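Local structure of Nsp15 (Middle East respiratory syndrome-related coronavirus, 5YVD) at residues N28-T33 with M42-T47. The protein is a coronavirus endoribonuclease of the EndoU clan, probably cleaving RNA at uridylates, and assembles into a hexamer. Sequence-based numbering, arbitrary orientation.
Sequences NDKIFT and MFENKT
Strands 30-33 and 42-44 run antiparallel, their axes 169° apart, and three backbone hydrogen bonds join the segments: M42 N to I31 O (2.7 Å), I31 N to F43 O (3.2 Å) and N45 N to D29 O (2.8 Å). K30 and E44 face each other as a non-hydrogen-bonded pair, both side chains on one face of the sheet. The K30 chain bends at its last two torsions (chi4 -62°), which brings NZ to 3.2 Å from OD1 of D29, on the syn side; a longer salt bridge joins NZ to E44 OE1 (3.7 Å). E44 OE2 reaches K46 NZ in another long salt bridge, and the alternating charges would probably ease repulsion between D29 and E44, whose OD1 and OE2 lie 5.3 Å apart. These strands form a beta hairpin in the three-stranded antiparallel sheet of the N-terminal oligomerisation domain. On the other face I31 and F43 meet through their CB atoms, 4.0 Å apart, and both pack on helix 51-59. Bent at the thioether (chi3 -69°), M42 lays CE 3.5 Å from I31 CG2 and beside T33 CB; L266 of a neighbouring subunit packs on M42 and T33. N45 OD1 accepts from T47 N in an Asx turn.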
ATOM      1  N   ASN A  28      -4.611   3.586   3.809  1.00 40.41           N
ATOM      2  CA  ASN A  28      -3.205   3.211   3.844  1.00 40.19           C
ATOM      3  C   ASN A  28      -2.600   3.785   5.126  1.00 41.67           C
ATOM      4  O   ASN A  28      -3.008   3.426   6.221  1.00 39.89           O
ATOM      5  CB  ASN A  28      -2.470   3.688   2.571  1.00 38.39           C
ATOM      6  CG  ASN A  28      -3.035   3.077   1.295  1.00 40.03           C
ATOM      7  OD1 ASN A  28      -3.261   3.790   0.328  1.00 38.17           O
ATOM      8  ND2 ASN A  28      -3.265   1.753   1.286  1.00 41.40           N
ATOM      9  N   ASP A  29      -1.647   4.694   4.972  1.00 43.32           N
ATOM     10  CA  ASP A  29      -0.979   5.319   6.094  1.00 43.25           C
ATOM     11  C   ASP A  29      -1.722   6.540   6.672  1.00 43.19           C
ATOM     12  O   ASP A  29      -1.238   7.150   7.631  1.00 44.55           O
ATOM     13  CB  ASP A  29       0.418   5.730   5.631  1.00 42.52           C
ATOM     14  CG  ASP A  29       0.376   6.799   4.547  1.00 45.57           C
ATOM     15  OD1 ASP A  29       1.192   7.738   4.587  1.00 43.41           O
ATOM     16  OD2 ASP A  29      -0.505   6.714   3.662  1.00 49.43           O
ATOM     17  N   LYS A  30      -2.893   6.891   6.130  1.00 41.27           N
ATOM     18  CA  LYS A  30      -3.561   8.143   6.528  1.00 42.38           C
ATOM     19  C   LYS A  30      -4.943   7.999   7.173  1.00 39.86           C
ATOM     20  O   LYS A  30      -5.634   6.996   7.012  1.00 39.98           O
ATOM     21  CB  LYS A  30      -3.656   9.083   5.330  1.00 44.51           C
ATOM     22  CG  LYS A  30      -2.294   9.472   4.778  1.00 48.32           C
ATOM     23  CD  LYS A  30      -2.389  10.380   3.554  1.00 49.47           C
ATOM     24  CE  LYS A  30      -1.300  10.064   2.539  1.00 50.43           C
ATOM     25  NZ  LYS A  30       0.053  10.291   3.108  1.00 54.88           N
ATOM     26  N   ILE A  31      -5.322   9.031   7.920  1.00 38.08           N
ATOM     27  CA  ILE A  31      -6.660   9.151   8.485  1.00 36.97           C
ATOM     28  C   ILE A  31      -7.358  10.421   7.943  1.00 37.38           C
ATOM     29  O   ILE A  31      -6.802  11.521   7.994  1.00 33.25           O
ATOM     30  CB  ILE A  31      -6.603   9.209  10.011  1.00 37.14           C
ATOM     31  CG1 ILE A  31      -5.974   7.937  10.575  1.00 36.73           C
ATOM     32  CG2 ILE A  31      -7.989   9.424  10.596  1.00 38.62           C
ATOM     33  CD1 ILE A  31      -6.905   6.758  10.700  1.00 37.87           C
ATOM     34  N   PHE A  32      -8.568  10.247   7.401  1.00 38.38           N
ATOM     35  CA  PHE A  32      -9.366  11.376   6.928  1.00 38.02           C
ATOM     36  C   PHE A  32     -10.679  11.465   7.655  1.00 35.42           C
ATOM     37  O   PHE A  32     -11.182  10.457   8.100  1.00 36.27           O
ATOM     38  CB  PHE A  32      -9.675  11.215   5.461  1.00 37.11           C
ATOM     39  CG  PHE A  32      -8.478  11.267   4.579  1.00 36.25           C
ATOM     40  CD1 PHE A  32      -8.167  12.414   3.885  1.00 37.54           C
ATOM     41  CD2 PHE A  32      -7.690  10.152   4.407  1.00 35.87           C
ATOM     42  CE1 PHE A  32      -7.063  12.451   3.055  1.00 36.52           C
ATOM     43  CE2 PHE A  32      -6.608  10.173   3.553  1.00 33.91           C
ATOM     44  CZ  PHE A  32      -6.292  11.320   2.883  1.00 33.28           C
ATOM     45  N   THR A  33     -11.249  12.657   7.734  1.00 34.91           N
ATOM     46  CA  THR A  33     -12.594  12.821   8.306  1.00 36.98           C
ATOM     47  C   THR A  33     -13.442  13.705   7.407  1.00 38.60           C
ATOM     48  O   THR A  33     -12.945  14.658   6.824  1.00 37.89           O
ATOM     49  CB  THR A  33     -12.521  13.415   9.744  1.00 37.05           C
ATOM     50  OG1 THR A  33     -13.765  13.256  10.443  1.00 36.81           O
ATOM     51  CG2 THR A  33     -12.137  14.891   9.720  1.00 37.85           C
ATOM     52  N   MET A  42      -6.235  13.998   8.913  1.00 37.48           N
ATOM     53  CA  MET A  42      -5.958  14.253  10.327  1.00 37.58           C
ATOM     54  C   MET A  42      -4.705  13.551  10.854  1.00 42.12           C
ATOM     55  O   MET A  42      -4.331  13.756  12.010  1.00 40.57           O
ATOM     56  CB  MET A  42      -7.068  13.707  11.185  1.00 39.25           C
ATOM     57  CG  MET A  42      -8.366  14.476  11.227  1.00 41.79           C
ATOM     58  SD  MET A  42      -9.294  13.763  12.600  1.00 41.97           S
ATOM     59  CE  MET A  42      -9.690  12.148  11.974  1.00 43.23           C
ATOM     60  N   PHE A  43      -4.071  12.684  10.073  1.00 44.15           N
ATOM     61  CA  PHE A  43      -2.934  11.948  10.619  1.00 44.61           C
ATOM     62  C   PHE A  43      -2.137  11.234   9.531  1.00 45.99           C
ATOM     63  O   PHE A  43      -2.700  10.770   8.529  1.00 43.34           O
ATOM     64  CB  PHE A  43      -3.436  10.953  11.666  1.00 45.55           C
ATOM     65  CG  PHE A  43      -2.350  10.211  12.373  1.00 45.92           C
ATOM     66  CD1 PHE A  43      -1.609  10.834  13.357  1.00 46.03           C
ATOM     67  CD2 PHE A  43      -2.090   8.873  12.073  1.00 47.45           C
ATOM     68  CE1 PHE A  43      -0.609  10.144  14.032  1.00 49.09           C
ATOM     69  CE2 PHE A  43      -1.088   8.180  12.726  1.00 48.57           C
ATOM     70  CZ  PHE A  43      -0.347   8.818  13.715  1.00 49.18           C
ATOM     71  N   GLU A  44      -0.825  11.154   9.754  1.00 46.77           N
ATOM     72  CA  GLU A  44       0.120  10.540   8.811  1.00 48.64           C
ATOM     73  C   GLU A  44       0.984   9.536   9.604  1.00 47.19           C
ATOM     74  O   GLU A  44       1.888   9.902  10.383  1.00 46.90           O
ATOM     75  CB  GLU A  44       0.957  11.624   8.116  1.00 53.76           C
ATOM     76  CG  GLU A  44       1.549  11.249   6.754  1.00 61.67           C
ATOM     77  CD  GLU A  44       1.654  12.443   5.794  1.00 64.76           C
ATOM     78  OE1 GLU A  44       0.593  13.028   5.488  1.00 59.21           O
ATOM     79  OE2 GLU A  44       2.778  12.784   5.339  1.00 66.74           O
ATOM     80  N   ASN A  45       0.658   8.265   9.432  1.00 41.45           N
ATOM     81  CA  ASN A  45       1.318   7.210  10.137  1.00 39.42           C
ATOM     82  C   ASN A  45       2.760   7.124   9.740  1.00 39.23           C
ATOM     83  O   ASN A  45       3.045   6.852   8.577  1.00 42.43           O
ATOM     84  CB  ASN A  45       0.653   5.884   9.783  1.00 39.62           C
ATOM     85  CG  ASN A  45       1.137   4.752  10.636  1.00 37.74           C
ATOM     86  OD1 ASN A  45       1.934   4.939  11.553  1.00 35.91           O
ATOM     87  ND2 ASN A  45       0.629   3.564  10.363  1.00 40.45           N
ATOM     88  N   LYS A  46       3.670   7.307  10.697  1.00 38.99           N
ATOM     89  CA  LYS A  46       5.097   7.011  10.470  1.00 38.49           C
ATOM     90  C   LYS A  46       5.595   5.869  11.344  1.00 35.49           C
ATOM     91  O   LYS A  46       6.782   5.724  11.570  1.00 36.11           O
ATOM     92  CB  LYS A  46       5.939   8.255  10.728  1.00 42.07           C
ATOM     93  CG  LYS A  46       5.412   9.521  10.074  1.00 42.64           C
ATOM     94  CD  LYS A  46       5.278   9.359   8.575  1.00 42.59           C
ATOM     95  CE  LYS A  46       5.323  10.707   7.882  1.00 46.35           C
ATOM     96  NZ  LYS A  46       5.681  10.516   6.447  1.00 51.48           N
ATOM     97  N   THR A  47       4.671   5.034  11.783  1.00 37.42           N
ATOM     98  CA  THR A  47       4.902   3.986  12.766  1.00 39.95           C
ATOM     99  C   THR A  47       4.966   2.657  12.055  1.00 40.31           C
ATOM    100  O   THR A  47       4.660   2.577  10.859  1.00 40.95           O
ATOM    101  CB  THR A  47       3.724   3.988  13.750  1.00 41.46           C
ATOM    102  OG1 THR A  47       3.707   5.267  14.390  1.00 51.39           O
ATOM    103  CG2 THR A  47       3.883   3.001  14.806  1.00 46.46           C
TER